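Local coordinates for uncharacterized protein (Burkholderia thailandensis, PDB 6AR7) that is of unknown function but is an all-helical, LprI-like protein made with a signal sequence, perhaps a lysozyme inhibitor, at residues R85-L96 with T182-F193. Sequence-based numbering, arbitrary orientation.
Sequences RWLAWRKDEAHL and TLVAAQREWAAF
W190 stands edge-on against W89: its CD1 sits 3.5 Å from CZ2 of W89, over one face of that indole, in a T-shaped pair with planes at 79°. W190 CB lies over the five-membered ring of W89, on the same face, in a CH-pi contact, while R90 NH1 covers the opposite face. W86 repeats the edge-to-face theme, turning CD1 onto the F193 ring, 3.5 Å from CZ. In W89, chi1 165° places CG anti to the backbone N, and NE1 reaches one turn on to donate to E93 OE1, 2.8 Å away; the other oxygen, E93 OE2, forms a salt bridge with R213. Beyond E93, A186 CB packs 3.9 Å from L96 CD2, and L183 meets the same leucine. Along the other flank D92 OD2 and E189 OE2 come within 2.6 Å, so one of the two acids probably carries a proton. Waters span the seam: one donates to the carbonyls of R85 and E189, another to those of D92 and T182. R124, from helix 107-136, adds a cation-pi contact to W86. Segments 85-96 and 182-193 run antiparallel at 161°, axes 8.2 Å apart, an aromatic cluster joining two helices of this all-helical, LprI-like fold.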
loop_
_atom_site.group_PDB
_atom_site.type_symbol
_atom_site.label_atom_id
_atom_site.label_comp_id
_atom_site.label_asym_id
_atom_site.label_seq_id
_atom_site.Cartn_x
_atom_site.Cartn_y
_atom_site.Cartn_z
ATOM N N ARG A 85 3.905 2.919 -11.332
ATOM C CA ARG A 85 3.331 1.603 -11.075
ATOM C C ARG A 85 2.441 1.629 -9.847
ATOM O O ARG A 85 1.408 0.951 -9.806
ATOM C CB ARG A 85 4.438 0.569 -10.899
ATOM C CG ARG A 85 5.334 0.365 -12.126
ATOM C CD ARG A 85 4.568 -0.224 -13.293
ATOM N NE ARG A 85 5.452 -0.566 -14.408
ATOM C CZ ARG A 85 5.057 -1.199 -15.512
ATOM N NH1 ARG A 85 3.789 -1.566 -15.648
ATOM N NH2 ARG A 85 5.928 -1.467 -16.478
ATOM N N TRP A 86 2.819 2.415 -8.839
ATOM C CA TRP A 86 1.993 2.499 -7.639
ATOM C C TRP A 86 0.627 3.088 -7.968
ATOM O O TRP A 86 -0.417 2.576 -7.533
ATOM C CB TRP A 86 2.699 3.338 -6.587
ATOM C CG TRP A 86 1.980 3.354 -5.294
ATOM C CD1 TRP A 86 1.937 2.346 -4.371
ATOM C CD2 TRP A 86 1.197 4.429 -4.753
ATOM N NE1 TRP A 86 1.184 2.730 -3.291
ATOM C CE2 TRP A 86 0.712 4.000 -3.497
ATOM C CE3 TRP A 86 0.863 5.712 -5.204
ATOM C CZ2 TRP A 86 -0.087 4.803 -2.691
ATOM C CZ3 TRP A 86 0.059 6.519 -4.391
ATOM C CH2 TRP A 86 -0.402 6.061 -3.151
ATOM N N LEU A 87 0.621 4.178 -8.733
ATOM C CA LEU A 87 -0.627 4.833 -9.091
ATOM C C LEU A 87 -1.532 3.912 -9.898
ATOM O O LEU A 87 -2.750 3.891 -9.681
ATOM C CB LEU A 87 -0.332 6.114 -9.868
ATOM C CG LEU A 87 0.269 7.214 -8.997
ATOM C CD1 LEU A 87 0.789 8.355 -9.862
ATOM C CD2 LEU A 87 -0.785 7.700 -8.018
ATOM N N ALA A 88 -0.963 3.165 -10.848
ATOM C CA ALA A 88 -1.784 2.248 -11.633
ATOM C C ALA A 88 -2.367 1.147 -10.760
ATOM O O ALA A 88 -3.526 0.750 -10.937
ATOM C CB ALA A 88 -0.981 1.642 -12.788
ATOM N N TRP A 89 -1.578 0.625 -9.822
ATOM C CA TRP A 89 -2.113 -0.377 -8.908
ATOM C C TRP A 89 -3.246 0.203 -8.068
ATOM O O TRP A 89 -4.325 -0.398 -7.969
ATOM C CB TRP A 89 -1.004 -0.935 -8.013
ATOM C CG TRP A 89 -1.566 -1.683 -6.823
ATOM C CD1 TRP A 89 -2.541 -2.636 -6.843
ATOM C CD2 TRP A 89 -1.179 -1.533 -5.454
ATOM N NE1 TRP A 89 -2.801 -3.070 -5.571
ATOM C CE2 TRP A 89 -1.983 -2.405 -4.697
ATOM C CE3 TRP A 89 -0.249 -0.715 -4.789
ATOM C CZ2 TRP A 89 -1.875 -2.509 -3.306
ATOM C CZ3 TRP A 89 -0.132 -0.822 -3.410
ATOM C CH2 TRP A 89 -0.941 -1.715 -2.682
ATOM N N ARG A 90 -3.030 1.390 -7.478
ATOM C CA ARG A 90 -4.056 1.995 -6.631
ATOM C C ARG A 90 -5.358 2.188 -7.401
ATOM O O ARG A 90 -6.441 1.958 -6.858
ATOM C CB ARG A 90 -3.581 3.338 -6.049
ATOM C CG ARG A 90 -2.343 3.262 -5.113
ATOM C CD ARG A 90 -2.483 2.171 -4.073
ATOM N NE ARG A 90 -3.662 2.366 -3.226
ATOM C CZ ARG A 90 -4.202 1.406 -2.485
ATOM N NH1 ARG A 90 -3.671 0.183 -2.509
ATOM N NH2 ARG A 90 -5.278 1.660 -1.744
ATOM N N LYS A 91 -5.274 2.579 -8.677
ATOM C CA LYS A 91 -6.487 2.789 -9.468
ATOM C C LYS A 91 -7.315 1.508 -9.576
ATOM O O LYS A 91 -8.537 1.538 -9.412
ATOM C CB LYS A 91 -6.142 3.331 -10.859
ATOM N N ASP A 92 -6.676 0.371 -9.866
ATOM C CA ASP A 92 -7.451 -0.861 -9.993
ATOM C C ASP A 92 -7.746 -1.509 -8.644
ATOM O O ASP A 92 -8.788 -2.154 -8.484
ATOM C CB ASP A 92 -6.744 -1.853 -10.913
ATOM C CG ASP A 92 -7.043 -1.589 -12.381
ATOM O OD1 ASP A 92 -8.009 -0.849 -12.667
ATOM O OD2 ASP A 92 -6.351 -2.156 -13.249
ATOM N N GLU A 93 -6.885 -1.318 -7.652
ATOM C CA GLU A 93 -7.183 -1.862 -6.336
ATOM C C GLU A 93 -8.479 -1.275 -5.765
ATOM O O GLU A 93 -9.215 -1.965 -5.051
ATOM C CB GLU A 93 -6.005 -1.593 -5.406
ATOM C CG GLU A 93 -6.127 -2.204 -4.034
ATOM C CD GLU A 93 -5.829 -3.688 -4.028
ATOM O OE1 GLU A 93 -5.335 -4.216 -5.054
ATOM O OE2 GLU A 93 -6.096 -4.321 -2.983
ATOM N N ALA A 94 -8.788 -0.014 -6.080
ATOM C CA ALA A 94 -10.062 0.552 -5.636
ATOM C C ALA A 94 -11.242 -0.246 -6.179
ATOM O O ALA A 94 -12.254 -0.414 -5.489
ATOM C CB ALA A 94 -10.165 2.022 -6.050
ATOM N N HIS A 95 -11.136 -0.746 -7.417
ATOM C CA HIS A 95 -12.201 -1.587 -7.958
ATOM C C HIS A 95 -12.303 -2.893 -7.187
ATOM O O HIS A 95 -13.401 -3.425 -6.998
ATOM C CB HIS A 95 -11.952 -1.903 -9.438
ATOM C CG HIS A 95 -11.795 -0.695 -10.307
ATOM N ND1 HIS A 95 -12.478 0.480 -10.090
ATOM C CD2 HIS A 95 -11.030 -0.485 -11.403
ATOM C CE1 HIS A 95 -12.141 1.362 -11.012
ATOM N NE2 HIS A 95 -11.267 0.798 -11.825
ATOM N N LEU A 96 -11.161 -3.445 -6.770
ATOM C CA LEU A 96 -11.174 -4.688 -6.007
ATOM C C LEU A 96 -11.766 -4.461 -4.625
ATOM O O LEU A 96 -12.551 -5.279 -4.133
ATOM C CB LEU A 96 -9.755 -5.253 -5.895
ATOM C CG LEU A 96 -9.553 -6.459 -4.961
ATOM C CD1 LEU A 96 -10.453 -7.626 -5.369
ATOM C CD2 LEU A 96 -8.059 -6.891 -4.965
ATOM N N THR A 182 -11.357 -8.315 -11.617
ATOM C CA THR A 182 -10.813 -7.174 -10.890
ATOM C C THR A 182 -9.715 -7.599 -9.918
ATOM O O THR A 182 -8.770 -6.843 -9.696
ATOM C CB THR A 182 -11.925 -6.411 -10.166
ATOM O OG1 THR A 182 -12.297 -7.099 -8.965
ATOM C CG2 THR A 182 -13.147 -6.293 -11.083
ATOM N N LEU A 183 -9.813 -8.797 -9.338
ATOM C CA LEU A 183 -8.704 -9.306 -8.535
ATOM C C LEU A 183 -7.489 -9.590 -9.414
ATOM O O LEU A 183 -6.366 -9.218 -9.069
ATOM C CB LEU A 183 -9.127 -10.572 -7.785
ATOM C CG LEU A 183 -8.036 -11.374 -7.066
ATOM C CD1 LEU A 183 -7.292 -10.556 -6.018
ATOM C CD2 LEU A 183 -8.627 -12.643 -6.449
ATOM N N VAL A 184 -7.702 -10.253 -10.558
ATOM C CA VAL A 184 -6.604 -10.536 -11.482
ATOM C C VAL A 184 -5.908 -9.242 -11.884
ATOM O O VAL A 184 -4.679 -9.130 -11.829
ATOM C CB VAL A 184 -7.119 -11.296 -12.721
ATOM C CG1 VAL A 184 -5.994 -11.497 -13.725
ATOM C CG2 VAL A 184 -7.731 -12.638 -12.324
ATOM N N ALA A 185 -6.692 -8.235 -12.273
ATOM C CA ALA A 185 -6.111 -6.984 -12.742
ATOM C C ALA A 185 -5.384 -6.245 -11.613
ATOM O O ALA A 185 -4.262 -5.749 -11.802
ATOM C CB ALA A 185 -7.204 -6.114 -13.361
ATOM N N ALA A 186 -6.005 -6.154 -10.432
ATOM C CA ALA A 186 -5.357 -5.448 -9.326
ATOM C C ALA A 186 -4.060 -6.128 -8.919
ATOM O O ALA A 186 -3.043 -5.459 -8.685
ATOM C CB ALA A 186 -6.293 -5.355 -8.124
ATOM N N GLN A 187 -4.072 -7.463 -8.838
ATOM C CA GLN A 187 -2.895 -8.190 -8.390
ATOM C C GLN A 187 -1.758 -8.075 -9.398
ATOM O O GLN A 187 -0.588 -7.972 -9.016
ATOM C CB GLN A 187 -3.241 -9.659 -8.174
ATOM C CG GLN A 187 -2.081 -10.453 -7.626
ATOM C CD GLN A 187 -1.687 -10.001 -6.237
ATOM O OE1 GLN A 187 -2.435 -9.299 -5.555
ATOM N NE2 GLN A 187 -0.514 -10.408 -5.808
ATOM N N ARG A 188 -2.082 -8.118 -10.689
ATOM C CA ARG A 188 -1.052 -7.958 -11.710
ATOM C C ARG A 188 -0.373 -6.598 -11.582
ATOM O O ARG A 188 0.851 -6.494 -11.690
ATOM C CB ARG A 188 -1.662 -8.145 -13.093
ATOM C CG ARG A 188 -0.727 -7.880 -14.243
ATOM C CD ARG A 188 -1.403 -8.223 -15.581
ATOM N NE ARG A 188 -2.629 -7.450 -15.804
ATOM C CZ ARG A 188 -3.820 -7.991 -16.057
ATOM N NH1 ARG A 188 -3.947 -9.311 -16.135
ATOM N NH2 ARG A 188 -4.883 -7.215 -16.242
ATOM N N GLU A 189 -1.143 -5.541 -11.333
ATOM C CA GLU A 189 -0.477 -4.253 -11.229
ATOM C C GLU A 189 0.239 -4.101 -9.896
ATOM O O GLU A 189 1.274 -3.431 -9.831
ATOM C CB GLU A 189 -1.455 -3.121 -11.496
ATOM C CG GLU A 189 -1.623 -2.931 -12.996
ATOM C CD GLU A 189 -2.886 -2.215 -13.352
ATOM O OE1 GLU A 189 -2.947 -1.621 -14.455
ATOM O OE2 GLU A 189 -3.816 -2.251 -12.523
ATOM N N TRP A 190 -0.257 -4.746 -8.841
ATOM C CA TRP A 190 0.513 -4.765 -7.610
ATOM C C TRP A 190 1.883 -5.408 -7.842
ATOM O O TRP A 190 2.908 -4.876 -7.397
ATOM C CB TRP A 190 -0.259 -5.482 -6.490
ATOM C CG TRP A 190 0.598 -5.584 -5.281
ATOM C CD1 TRP A 190 0.713 -4.668 -4.288
ATOM C CD2 TRP A 190 1.545 -6.617 -4.984
ATOM N NE1 TRP A 190 1.659 -5.070 -3.379
ATOM C CE2 TRP A 190 2.178 -6.268 -3.779
ATOM C CE3 TRP A 190 1.907 -7.807 -5.616
ATOM C CZ2 TRP A 190 3.160 -7.067 -3.190
ATOM C CZ3 TRP A 190 2.891 -8.597 -5.036
ATOM C CH2 TRP A 190 3.493 -8.228 -3.829
ATOM N N ALA A 191 1.925 -6.538 -8.560
ATOM C CA ALA A 191 3.190 -7.244 -8.758
ATOM C C ALA A 191 4.156 -6.423 -9.596
ATOM O O ALA A 191 5.358 -6.404 -9.320
ATOM C CB ALA A 191 2.949 -8.614 -9.411
ATOM N N ALA A 192 3.646 -5.719 -10.610
ATOM C CA ALA A 192 4.491 -4.809 -11.375
ATOM C C ALA A 192 5.009 -3.669 -10.492
ATOM O O ALA A 192 6.150 -3.224 -10.654
ATOM C CB ALA A 192 3.718 -4.265 -12.582
ATOM N N PHE A 193 4.183 -3.170 -9.562
ATOM C CA PHE A 193 4.681 -2.190 -8.596
ATOM C C PHE A 193 5.766 -2.803 -7.715
ATOM O O PHE A 193 6.844 -2.221 -7.532
ATOM C CB PHE A 193 3.528 -1.641 -7.746
ATOM C CG PHE A 193 3.965 -0.988 -6.451
ATOM C CD1 PHE A 193 4.681 0.194 -6.458
ATOM C CD2 PHE A 193 3.635 -1.553 -5.229
ATOM C CE1 PHE A 193 5.078 0.791 -5.267
ATOM C CE2 PHE A 193 4.025 -0.971 -4.037
ATOM C CZ PHE A 193 4.746 0.207 -4.052
HETATM O O HOH W 1 1.496 -1.310 -11.331
HETATM O O HOH W 2 -4.696 0.977 -13.520
HETATM O O HOH W 3 -9.097 -4.234 -10.435
#